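Local structure of toluene, o-xylene monooxygenase oxygenase subunit (Pseudomonas stutzeri, 2INC) at residues B[58-63]-B[276-281]; B[114-119]-B[187-192]; B[156-161]-B[252-257]; B[196-201]-B[283-288]. The protein forms part of the oxygenase component of a bacterial monooxygenase that probably hydroxylates toluene, o-xylene and related aromatic compounds. One frame throughout, in Å; residues are numbered along the deposited sequence.

The chain is mostly helical, without strands, and four contacts lash distant parts of it together. From the N terminus, residues 58-63 open interaction 1, which closes the longest loop of the four by bringing the segment after helix 46-56 onto helix 274-299; interactions 2 and 3 lie wholly within it. Interaction 2 ties helix 108-117 to the start of helix 190-202. Before it closes at 187-192, segment 156-161 has opened interaction 3, which joins helices 142-172 and 241-268, so these two cross. Interaction 4, from 196-201, joins helices 190-202 and 274-299 and crosses interactions 3 and 1. Its segment 283-288 follows that of interaction 1 on the same helix, with one residue between them.

Interaction 1: B[58-63]-B[276-281]; sequences SPLKHD and EVLQKW
With CG of L60 placed anti to the backbone N (chi1 -169°), its CD1 reaches L278, while W281, whose CG lies anti to its own carbonyl carbon (chi1 -80°), swings the six-membered end of its indole over to P59. The motif is a loop laid on the side of a helix: residues 58-63 have no regular structure, and V277, L278 and W281, neighbours across one turn of helix 274-299, offer them an apolar patch. L60 touches all three, V277 most loosely. Its CD1 lies against CG of L278 at 3.8 Å, and its CB meets the edge of the indole, 4.0 Å from CZ3 of W281. A branched aliphatic chain suits this place because CB and CD1 each find a different partner, and W208, W65 and A268 close round the same leucine. P59 contributes a rigid ring whose CG comes obliquely to 3.5 Å from CZ2 of W281. The compact V277 fits beneath the loop backbone: its CG2 is 3.7 Å from P59 O and also meets P59 CB. S58 is the polar member. Its hydroxyl is hydrogen-bonded to D207 and receives a weak bond from L60 N. Further on, K61 O accepts from N274 and H62 bonds to E270, extending the attachment to the start of the helix and the turn before it. S58 OG lies in the plane of the indole, at its edge, 3.9 Å from CH2 of W281.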
# COMPACT_ATOMS: atom_id res chain seq x y z
N SER B 58 31.08 10.15 -30.11
CA SER B 58 30.41 9.20 -30.99
C SER B 58 29.98 9.95 -32.24
O SER B 58 29.51 11.08 -32.15
CB SER B 58 29.18 8.60 -30.31
OG SER B 58 28.53 7.69 -31.18
N PRO B 59 30.15 9.32 -33.43
CA PRO B 59 29.61 9.92 -34.66
C PRO B 59 28.09 10.01 -34.73
O PRO B 59 27.56 10.73 -35.59
CB PRO B 59 30.12 8.99 -35.77
CG PRO B 59 30.51 7.73 -35.08
CD PRO B 59 30.91 8.08 -33.68
N LEU B 60 27.39 9.26 -33.88
CA LEU B 60 25.93 9.41 -33.77
C LEU B 60 25.59 10.66 -32.94
O LEU B 60 25.77 10.67 -31.73
CB LEU B 60 25.31 8.17 -33.14
CG LEU B 60 23.79 8.08 -33.20
CD1 LEU B 60 23.33 7.81 -34.65
CD2 LEU B 60 23.29 6.92 -32.29
N LYS B 61 25.05 11.69 -33.58
CA LYS B 61 25.00 13.00 -32.96
C LYS B 61 23.60 13.54 -32.80
O LYS B 61 22.75 13.27 -33.61
CB LYS B 61 25.87 14.00 -33.74
CG LYS B 61 27.34 13.79 -33.52
CD LYS B 61 28.12 14.62 -34.50
CE LYS B 61 29.47 14.02 -34.74
NZ LYS B 61 30.20 14.86 -35.73
N HIS B 62 23.37 14.29 -31.72
CA HIS B 62 22.12 15.04 -31.53
C HIS B 62 22.41 16.19 -30.57
O HIS B 62 23.27 16.06 -29.71
CB HIS B 62 21.03 14.14 -30.97
CG HIS B 62 19.65 14.64 -31.21
ND1 HIS B 62 19.10 15.68 -30.50
CD2 HIS B 62 18.71 14.25 -32.09
CE1 HIS B 62 17.87 15.90 -30.92
NE2 HIS B 62 17.60 15.04 -31.88
N ASP B 63 21.73 17.32 -30.70
CA ASP B 63 22.06 18.42 -29.78
C ASP B 63 21.31 18.31 -28.48
O ASP B 63 21.60 19.04 -27.56
CB ASP B 63 21.74 19.82 -30.33
CG ASP B 63 22.39 20.12 -31.66
OD1 ASP B 63 21.85 21.02 -32.37
OD2 ASP B 63 23.43 19.51 -32.00
N GLU B 276 23.26 7.58 -42.31
CA GLU B 276 24.44 7.00 -42.93
C GLU B 276 25.35 6.40 -41.85
O GLU B 276 26.01 5.38 -42.06
CB GLU B 276 25.20 8.03 -43.79
CG GLU B 276 24.36 8.70 -44.96
CD GLU B 276 23.16 9.60 -44.50
OE1 GLU B 276 23.31 10.49 -43.62
OE2 GLU B 276 22.05 9.42 -45.07
N VAL B 277 25.40 7.05 -40.68
CA VAL B 277 26.27 6.57 -39.60
C VAL B 277 25.69 5.20 -39.13
O VAL B 277 26.44 4.24 -38.96
CB VAL B 277 26.33 7.59 -38.42
CG1 VAL B 277 26.76 6.87 -37.12
CG2 VAL B 277 27.34 8.70 -38.70
N LEU B 278 24.36 5.14 -39.00
CA LEU B 278 23.69 3.92 -38.55
C LEU B 278 23.77 2.82 -39.61
O LEU B 278 24.03 1.65 -39.29
CB LEU B 278 22.25 4.20 -38.17
CG LEU B 278 22.07 4.99 -36.86
CD1 LEU B 278 20.69 5.52 -36.81
CD2 LEU B 278 22.35 4.18 -35.57
N GLN B 279 23.60 3.19 -40.89
CA GLN B 279 23.69 2.19 -41.97
C GLN B 279 25.06 1.61 -42.13
O GLN B 279 25.20 0.44 -42.48
CB GLN B 279 23.19 2.77 -43.27
CG GLN B 279 21.74 3.01 -43.21
CD GLN B 279 21.25 3.68 -44.48
OE1 GLN B 279 21.91 4.56 -45.04
NE2 GLN B 279 20.08 3.29 -44.92
N LYS B 280 26.08 2.40 -41.85
CA LYS B 280 27.45 1.92 -41.92
C LYS B 280 27.75 0.94 -40.81
O LYS B 280 28.51 -0.03 -40.99
CB LYS B 280 28.44 3.07 -41.83
CG LYS B 280 29.90 2.67 -42.09
CD LYS B 280 30.98 3.83 -41.87
CE LYS B 280 30.53 5.23 -42.37
NZ LYS B 280 29.58 5.18 -43.55
N TRP B 281 27.22 1.20 -39.63
CA TRP B 281 27.43 0.25 -38.51
C TRP B 281 26.64 -1.04 -38.74
O TRP B 281 27.17 -2.14 -38.53
CB TRP B 281 27.01 0.89 -37.18
CG TRP B 281 28.01 1.82 -36.59
CD1 TRP B 281 29.38 1.76 -36.71
CD2 TRP B 281 27.73 2.90 -35.70
NE1 TRP B 281 29.97 2.79 -35.98
CE2 TRP B 281 28.97 3.48 -35.33
CE3 TRP B 281 26.55 3.44 -35.18
CZ2 TRP B 281 29.06 4.58 -34.48
CZ3 TRP B 281 26.64 4.55 -34.33
CH2 TRP B 281 27.89 5.10 -34.00

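Interaction 2: B[114-119]-B[187-192]; sequences LARFYT and ENDPAW
D189 OD2 is gripped by two donors: R116 NH2 at 2.9 Å across the contact, and A191 N at 2.7 Å within its own segment. The second is a capping bond, for D189 is the N-cap of helix 190-202, and its short carboxylate reaches the N-H of A191 in the first turn. R116, extended from CG to NE, meets the same carboxylate side-on, NE bonding OD1 of D189 at 2.6 Å. Both oxygens use their syn lone pairs toward the arginine, whereas A191 N comes to OD2 on the anti side; guanidinium and carboxylate are nearly coplanar, 25° apart. P190, having no N-H to offer, is well placed in the first turn. A further bond joins the segments: W192 NE1 donates to R116 O at 2.8 Å, in the indole plane and nearly along the C=O axis, and this carbonyl lies near the C-terminal end of helix 108-117. Beside it A191 CB touches CE1 of F117 at 4.0 Å, and Y296 packs edge-to-face on the rings of both F117 and W192. One carboxylate thus serves salt bridge and cap together, and the arginine and the helix N terminus would both be expected to stabilise its negative charge.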
# COMPACT_ATOMS: atom_id res chain seq x y z
N LEU B 114 16.80 -30.03 -27.21
CA LEU B 114 16.89 -29.10 -26.08
C LEU B 114 18.31 -28.95 -25.52
O LEU B 114 18.76 -27.84 -25.32
CB LEU B 114 15.98 -29.55 -24.95
CG LEU B 114 14.50 -29.48 -25.28
CD1 LEU B 114 13.76 -29.94 -24.02
CD2 LEU B 114 14.06 -28.07 -25.66
N ALA B 115 19.02 -30.06 -25.30
CA ALA B 115 20.36 -29.98 -24.74
C ALA B 115 21.29 -29.18 -25.64
O ALA B 115 22.16 -28.43 -25.14
CB ALA B 115 20.92 -31.38 -24.47
N ARG B 116 21.10 -29.29 -26.96
CA ARG B 116 22.00 -28.66 -27.91
C ARG B 116 21.62 -27.24 -28.21
O ARG B 116 22.51 -26.37 -28.28
CB ARG B 116 22.00 -29.42 -29.25
CG ARG B 116 23.04 -28.91 -30.26
CD ARG B 116 23.29 -29.93 -31.35
NE ARG B 116 24.32 -29.36 -32.24
CZ ARG B 116 24.41 -29.58 -33.54
NH1 ARG B 116 23.53 -30.39 -34.16
NH2 ARG B 116 25.41 -29.00 -34.21
N PHE B 117 20.31 -27.03 -28.45
CA PHE B 117 19.82 -25.76 -28.95
C PHE B 117 19.10 -24.87 -27.96
O PHE B 117 18.90 -23.68 -28.27
CB PHE B 117 18.85 -26.01 -30.09
CG PHE B 117 19.49 -26.62 -31.31
CD1 PHE B 117 20.22 -25.82 -32.18
CD2 PHE B 117 19.42 -28.00 -31.54
CE1 PHE B 117 20.84 -26.39 -33.32
CE2 PHE B 117 20.03 -28.57 -32.67
CZ PHE B 117 20.73 -27.75 -33.58
N TYR B 118 18.69 -25.43 -26.83
CA TYR B 118 17.98 -24.61 -25.83
C TYR B 118 18.78 -24.23 -24.59
O TYR B 118 19.05 -23.05 -24.35
CB TYR B 118 16.62 -25.27 -25.47
CG TYR B 118 15.91 -24.52 -24.35
CD1 TYR B 118 15.78 -25.09 -23.08
CD2 TYR B 118 15.43 -23.25 -24.55
CE1 TYR B 118 15.16 -24.41 -22.04
CE2 TYR B 118 14.82 -22.54 -23.51
CZ TYR B 118 14.68 -23.14 -22.28
OH TYR B 118 14.06 -22.45 -21.26
N THR B 119 19.22 -25.20 -23.81
CA THR B 119 19.85 -24.85 -22.57
C THR B 119 21.15 -24.01 -22.65
O THR B 119 21.40 -23.19 -21.73
CB THR B 119 19.95 -26.03 -21.63
OG1 THR B 119 20.73 -27.01 -22.25
CG2 THR B 119 18.52 -26.61 -21.36
N GLU B 187 30.84 -23.10 -26.22
CA GLU B 187 32.22 -22.85 -26.68
C GLU B 187 32.69 -23.63 -27.90
O GLU B 187 33.55 -23.12 -28.62
CB GLU B 187 33.19 -23.12 -25.53
CG GLU B 187 33.07 -22.04 -24.47
CD GLU B 187 33.98 -22.30 -23.29
OE1 GLU B 187 34.75 -23.24 -23.37
OE2 GLU B 187 33.92 -21.59 -22.27
N ASN B 188 32.12 -24.83 -28.16
CA ASN B 188 32.63 -25.75 -29.19
C ASN B 188 31.70 -26.22 -30.30
O ASN B 188 32.17 -26.77 -31.30
CB ASN B 188 33.30 -26.98 -28.53
CG ASN B 188 34.33 -26.59 -27.52
OD1 ASN B 188 35.41 -26.11 -27.90
ND2 ASN B 188 34.02 -26.74 -26.25
N ASP B 189 30.38 -26.02 -30.17
CA ASP B 189 29.47 -26.58 -31.15
C ASP B 189 29.38 -25.62 -32.31
O ASP B 189 29.06 -24.46 -32.09
CB ASP B 189 28.06 -26.78 -30.51
CG ASP B 189 27.08 -27.52 -31.41
OD1 ASP B 189 26.36 -28.40 -30.90
OD2 ASP B 189 26.97 -27.20 -32.62
N PRO B 190 29.58 -26.11 -33.56
CA PRO B 190 29.50 -25.23 -34.71
C PRO B 190 28.21 -24.44 -34.71
O PRO B 190 28.24 -23.29 -35.21
CB PRO B 190 29.46 -26.18 -35.92
CG PRO B 190 30.00 -27.52 -35.38
CD PRO B 190 29.88 -27.52 -33.93
N ALA B 191 27.10 -25.03 -34.20
CA ALA B 191 25.79 -24.34 -34.29
C ALA B 191 25.81 -23.02 -33.54
O ALA B 191 25.05 -22.10 -33.90
CB ALA B 191 24.65 -25.19 -33.75
N TRP B 192 26.67 -22.92 -32.53
CA TRP B 192 26.70 -21.69 -31.69
C TRP B 192 27.84 -20.73 -31.99
O TRP B 192 27.90 -19.63 -31.42
CB TRP B 192 26.85 -22.07 -30.23
CG TRP B 192 25.60 -22.64 -29.66
CD1 TRP B 192 25.35 -23.96 -29.46
CD2 TRP B 192 24.43 -21.93 -29.21
NE1 TRP B 192 24.09 -24.14 -28.91
CE2 TRP B 192 23.50 -22.91 -28.76
CE3 TRP B 192 24.06 -20.57 -29.15
CZ2 TRP B 192 22.24 -22.57 -28.23
CZ3 TRP B 192 22.78 -20.23 -28.63
CH2 TRP B 192 21.90 -21.24 -28.17

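Interaction 3: B[156-161]-B[252-257]; sequences LRWLTH and RDAERH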
# COMPACT_ATOMS: atom_id res chain seq x y z
N LEU B 156 18.09 -10.61 -17.97
CA LEU B 156 18.32 -11.44 -16.74
C LEU B 156 17.13 -12.38 -16.48
O LEU B 156 17.29 -13.54 -16.08
CB LEU B 156 18.52 -10.53 -15.53
CG LEU B 156 18.66 -11.22 -14.13
CD1 LEU B 156 19.68 -12.37 -14.21
CD2 LEU B 156 18.99 -10.27 -12.97
N ARG B 157 15.94 -11.88 -16.76
CA ARG B 157 14.72 -12.67 -16.64
C ARG B 157 14.83 -13.87 -17.59
O ARG B 157 14.52 -15.00 -17.19
CB ARG B 157 13.56 -11.79 -17.07
CG ARG B 157 12.20 -12.48 -16.91
CD ARG B 157 11.18 -11.75 -17.67
NE ARG B 157 9.86 -12.42 -17.52
CZ ARG B 157 8.88 -12.43 -18.43
NH1 ARG B 157 7.75 -13.10 -18.17
NH2 ARG B 157 8.99 -11.79 -19.58
N TRP B 158 15.30 -13.66 -18.83
CA TRP B 158 15.36 -14.80 -19.76
C TRP B 158 16.40 -15.82 -19.31
O TRP B 158 16.17 -17.05 -19.33
CB TRP B 158 15.69 -14.35 -21.19
CG TRP B 158 14.84 -13.38 -21.80
CD1 TRP B 158 13.64 -12.91 -21.34
CD2 TRP B 158 15.08 -12.73 -23.05
NE1 TRP B 158 13.12 -11.99 -22.25
CE2 TRP B 158 14.01 -11.84 -23.28
CE3 TRP B 158 16.15 -12.76 -23.99
CZ2 TRP B 158 13.94 -11.05 -24.41
CZ3 TRP B 158 16.07 -11.94 -25.12
CH2 TRP B 158 14.97 -11.09 -25.32
N LEU B 159 17.57 -15.33 -18.89
CA LEU B 159 18.57 -16.21 -18.31
C LEU B 159 17.95 -17.03 -17.16
O LEU B 159 18.19 -18.24 -17.07
CB LEU B 159 19.79 -15.42 -17.81
CG LEU B 159 20.78 -15.99 -16.77
CD1 LEU B 159 21.53 -17.15 -17.37
CD2 LEU B 159 21.75 -14.90 -16.41
N THR B 160 17.16 -16.37 -16.32
CA THR B 160 16.63 -17.02 -15.12
C THR B 160 15.63 -18.15 -15.49
O THR B 160 15.69 -19.26 -14.92
CB THR B 160 16.06 -15.96 -14.17
OG1 THR B 160 17.12 -15.03 -13.82
CG2 THR B 160 15.45 -16.57 -12.92
N HIS B 161 14.75 -17.89 -16.45
CA HIS B 161 13.83 -18.93 -16.96
C HIS B 161 14.65 -20.11 -17.45
O HIS B 161 14.31 -21.28 -17.21
CB HIS B 161 13.04 -18.48 -18.22
CG HIS B 161 12.11 -17.31 -18.04
ND1 HIS B 161 11.43 -17.05 -16.86
CD2 HIS B 161 11.67 -16.40 -18.95
CE1 HIS B 161 10.62 -16.01 -17.05
NE2 HIS B 161 10.75 -15.60 -18.30
N ARG B 252 7.58 -11.00 -25.98
CA ARG B 252 6.87 -9.78 -25.59
C ARG B 252 7.89 -8.74 -25.07
O ARG B 252 7.75 -7.54 -25.33
CB ARG B 252 5.87 -10.08 -24.49
CG ARG B 252 4.65 -10.93 -24.97
CD ARG B 252 3.70 -11.30 -23.79
NE ARG B 252 2.94 -10.16 -23.27
CZ ARG B 252 1.73 -9.79 -23.72
NH1 ARG B 252 1.12 -10.43 -24.72
NH2 ARG B 252 1.11 -8.76 -23.17
N ASP B 253 8.89 -9.21 -24.32
CA ASP B 253 9.98 -8.31 -23.88
C ASP B 253 10.76 -7.83 -25.11
O ASP B 253 11.03 -6.62 -25.29
CB ASP B 253 10.96 -9.05 -22.93
CG ASP B 253 10.32 -9.44 -21.61
OD1 ASP B 253 9.27 -8.88 -21.23
OD2 ASP B 253 10.88 -10.32 -20.93
N ALA B 254 11.08 -8.77 -25.99
CA ALA B 254 11.88 -8.41 -27.17
C ALA B 254 11.15 -7.34 -28.01
O ALA B 254 11.78 -6.43 -28.52
CB ALA B 254 12.17 -9.64 -28.00
N GLU B 255 9.85 -7.50 -28.18
CA GLU B 255 9.06 -6.49 -28.91
C GLU B 255 9.15 -5.12 -28.24
O GLU B 255 9.27 -4.13 -28.93
CB GLU B 255 7.61 -6.95 -29.02
CG GLU B 255 7.39 -8.06 -30.07
CD GLU B 255 6.17 -8.99 -29.69
OE1 GLU B 255 5.22 -8.56 -28.97
OE2 GLU B 255 6.17 -10.17 -30.12
N ARG B 256 9.12 -5.07 -26.91
CA ARG B 256 9.35 -3.82 -26.17
C ARG B 256 10.71 -3.16 -26.45
O ARG B 256 10.80 -1.94 -26.69
CB ARG B 256 9.17 -4.04 -24.67
CG ARG B 256 9.16 -2.75 -23.88
CD ARG B 256 8.63 -2.92 -22.47
NE ARG B 256 9.35 -3.98 -21.72
CZ ARG B 256 8.81 -5.17 -21.49
NH1 ARG B 256 9.46 -6.12 -20.82
NH2 ARG B 256 7.61 -5.41 -21.95
N HIS B 257 11.79 -3.95 -26.39
CA HIS B 257 13.10 -3.45 -26.72
C HIS B 257 13.14 -2.88 -28.14
O HIS B 257 13.77 -1.86 -28.36
CB HIS B 257 14.14 -4.56 -26.58
CG HIS B 257 14.08 -5.27 -25.26
ND1 HIS B 257 14.58 -6.55 -25.08
CD2 HIS B 257 13.52 -4.91 -24.07
CE1 HIS B 257 14.38 -6.92 -23.82
NE2 HIS B 257 13.73 -5.95 -23.19
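R157 and W158, consecutive on helix 142-172, both donate to one oxygen of D253 on helix 241-268, and this is the tight part of the contact. R157 NH2 reaches D253 OD2 at 2.7 Å, on the syn side but 31° out of the carboxylate plane, while W158 NE1 takes the anti lone pair of the same OD2 at 3.1 Å. The indole and carboxylate are nearly coplanar, 4° apart. The other oxygen, OD1 of D253, accepts from R256 NH1 at 2.8 Å and from Q83, so R157, D253 and R256 form a salt-bridge network; R256 also pairs with D154. An aspartate suits this buried place because its short arm offers two acceptors and a charge to match the arginines; R157 NE turns to E87. Replacing D253 by alanine is likely to leave R157 and R256 without the anion between them and W158 NE1 without its acceptor. Packing is looser along the far end of the indole, where W158 CH2 lies 4.1 Å from CB of A254 and CZ2 is 4.2 Å from CE1 of H257, whose nitrogens bond D154 and K220. The partly exposed R252 leads outward, with weak, long ion pairs to D95 and D99 of the second subunit. Nearly antiparallel helices, 12.1 Å apart at these segments and bridged by buried charged and aromatic side chains, are consistent with the polar interior of a ferritin-like helical bundle.

Interaction 4: B[196-201]-B[283-288]; sequences RELIEK and AKWEPL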
# COMPACT_ATOMS: atom_id res chain seq x y z
N ARG B 196 28.36 -16.85 -30.98
CA ARG B 196 29.36 -16.53 -29.99
C ARG B 196 30.35 -15.50 -30.56
O ARG B 196 30.75 -14.57 -29.85
CB ARG B 196 30.06 -17.81 -29.63
CG ARG B 196 30.95 -17.74 -28.39
CD ARG B 196 31.70 -19.07 -28.31
NE ARG B 196 32.77 -18.83 -27.41
CZ ARG B 196 33.95 -19.41 -27.38
NH1 ARG B 196 34.31 -20.37 -28.23
NH2 ARG B 196 34.76 -18.96 -26.45
N GLU B 197 30.80 -15.67 -31.80
CA GLU B 197 31.67 -14.67 -32.43
C GLU B 197 30.98 -13.33 -32.48
O GLU B 197 31.58 -12.33 -32.11
CB GLU B 197 32.06 -15.11 -33.87
CG GLU B 197 32.96 -14.08 -34.59
CD GLU B 197 33.55 -14.59 -35.90
OE1 GLU B 197 33.17 -15.68 -36.40
OE2 GLU B 197 34.38 -13.86 -36.45
N LEU B 198 29.74 -13.31 -32.97
CA LEU B 198 28.97 -12.07 -33.03
C LEU B 198 28.90 -11.34 -31.65
O LEU B 198 29.30 -10.19 -31.53
CB LEU B 198 27.56 -12.40 -33.47
CG LEU B 198 26.59 -11.21 -33.45
CD1 LEU B 198 27.05 -9.96 -34.28
CD2 LEU B 198 25.21 -11.67 -33.88
N ILE B 199 28.42 -12.04 -30.63
CA ILE B 199 28.27 -11.40 -29.33
C ILE B 199 29.66 -11.09 -28.68
O ILE B 199 29.80 -10.04 -28.08
CB ILE B 199 27.34 -12.19 -28.37
CG1 ILE B 199 26.86 -11.29 -27.21
CG2 ILE B 199 28.09 -13.31 -27.73
CD1 ILE B 199 26.12 -9.93 -27.61
N GLU B 200 30.69 -11.97 -28.78
CA GLU B 200 31.98 -11.55 -28.21
C GLU B 200 32.53 -10.27 -28.82
O GLU B 200 33.07 -9.42 -28.10
CB GLU B 200 33.04 -12.63 -28.31
CG GLU B 200 32.71 -13.80 -27.38
CD GLU B 200 33.76 -14.93 -27.45
OE1 GLU B 200 34.78 -14.81 -28.17
OE2 GLU B 200 33.53 -15.95 -26.76
N LYS B 201 32.45 -10.15 -30.16
CA LYS B 201 32.90 -8.92 -30.83
C LYS B 201 32.05 -7.71 -30.49
O LYS B 201 32.59 -6.61 -30.21
CB LYS B 201 32.97 -9.10 -32.35
CG LYS B 201 34.11 -10.07 -32.73
CD LYS B 201 34.21 -10.22 -34.25
CE LYS B 201 35.52 -10.97 -34.54
NZ LYS B 201 35.72 -11.41 -35.99
N ALA B 283 25.98 -2.21 -41.63
CA ALA B 283 26.66 -2.96 -42.69
C ALA B 283 27.88 -3.69 -42.20
O ALA B 283 28.21 -4.75 -42.74
CB ALA B 283 26.99 -2.08 -43.92
N LYS B 284 28.53 -3.16 -41.15
CA LYS B 284 29.68 -3.84 -40.51
C LYS B 284 29.24 -5.11 -39.77
O LYS B 284 29.94 -6.14 -39.80
CB LYS B 284 30.37 -2.86 -39.55
CG LYS B 284 31.39 -3.45 -38.58
CD LYS B 284 31.95 -2.39 -37.59
CE LYS B 284 32.88 -3.08 -36.61
NZ LYS B 284 33.62 -2.16 -35.74
N TRP B 285 28.11 -5.01 -39.06
CA TRP B 285 27.68 -6.06 -38.10
C TRP B 285 26.77 -7.11 -38.76
O TRP B 285 26.82 -8.31 -38.40
CB TRP B 285 27.06 -5.43 -36.81
CG TRP B 285 28.09 -4.78 -35.98
CD1 TRP B 285 28.40 -3.44 -35.93
CD2 TRP B 285 29.05 -5.44 -35.12
NE1 TRP B 285 29.49 -3.25 -35.08
CE2 TRP B 285 29.88 -4.45 -34.56
CE3 TRP B 285 29.24 -6.77 -34.75
CZ2 TRP B 285 30.92 -4.75 -33.69
CZ3 TRP B 285 30.30 -7.08 -33.88
CH2 TRP B 285 31.11 -6.07 -33.35
N GLU B 286 25.95 -6.67 -39.73
CA GLU B 286 25.03 -7.56 -40.47
C GLU B 286 25.63 -8.90 -40.97
O GLU B 286 24.99 -9.95 -40.82
CB GLU B 286 24.33 -6.81 -41.63
CG GLU B 286 22.81 -6.83 -41.52
CD GLU B 286 22.08 -6.34 -42.79
OE1 GLU B 286 20.82 -6.21 -42.78
OE2 GLU B 286 22.77 -6.09 -43.81
N PRO B 287 26.83 -8.89 -41.58
CA PRO B 287 27.40 -10.18 -42.02
C PRO B 287 27.68 -11.20 -40.89
O PRO B 287 27.56 -12.42 -41.11
CB PRO B 287 28.75 -9.76 -42.63
CG PRO B 287 28.62 -8.34 -42.95
CD PRO B 287 27.73 -7.77 -41.91
N LEU B 288 28.08 -10.72 -39.71
CA LEU B 288 28.26 -11.62 -38.53
C LEU B 288 26.96 -12.16 -38.01
O LEU B 288 26.91 -13.28 -37.49
CB LEU B 288 28.97 -10.91 -37.38
CG LEU B 288 30.48 -10.80 -37.44
CD1 LEU B 288 30.99 -9.95 -36.28
CD2 LEU B 288 31.12 -12.17 -37.39
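L288 drives its side chain between E197, L198 and K201, overlapping all three. CD2 lies 3.7 Å from E197 CD, CD1 rests 3.8 Å from CD of K201, and CB meets CD1 of L198. K201 gives a methylene to the leucine and E197 the flank of its carboxylate, and the two charged ends pair: K201 NZ bonds E197 OE2 at 2.8 Å, on the anti lone pair, and E197 OE1 is paired with K291. A lysine suits this place because its long aliphatic chain can pack while its ammonium reaches E197; CG anti to the carbonyl carbon (chi1 -69°) sends it across L288 at about a right angle before its end leads away. Were E197 an alanine, K201 and K291 would probably lose the carboxylate they share, and CD2 of L288 part of the surface it lies on. The six-membered ring of W285 is met obliquely by L198 CD1, 3.9 Å from CE3, and by K201, whose backbone C lies 3.4 Å from CH2; NE1 is bonded to E210. P287 has no N-H to give, and helix 274-299 is kinked there, the bond from L288 N to W285 O being weak. The segments run roughly antiparallel, at 148°, with their axes 10.2 Å apart. Helix 208-237 borders both, T219 touching L198 and A214 touching W285, while on the other side of helix 190-202 I199 packs against helix 121-138.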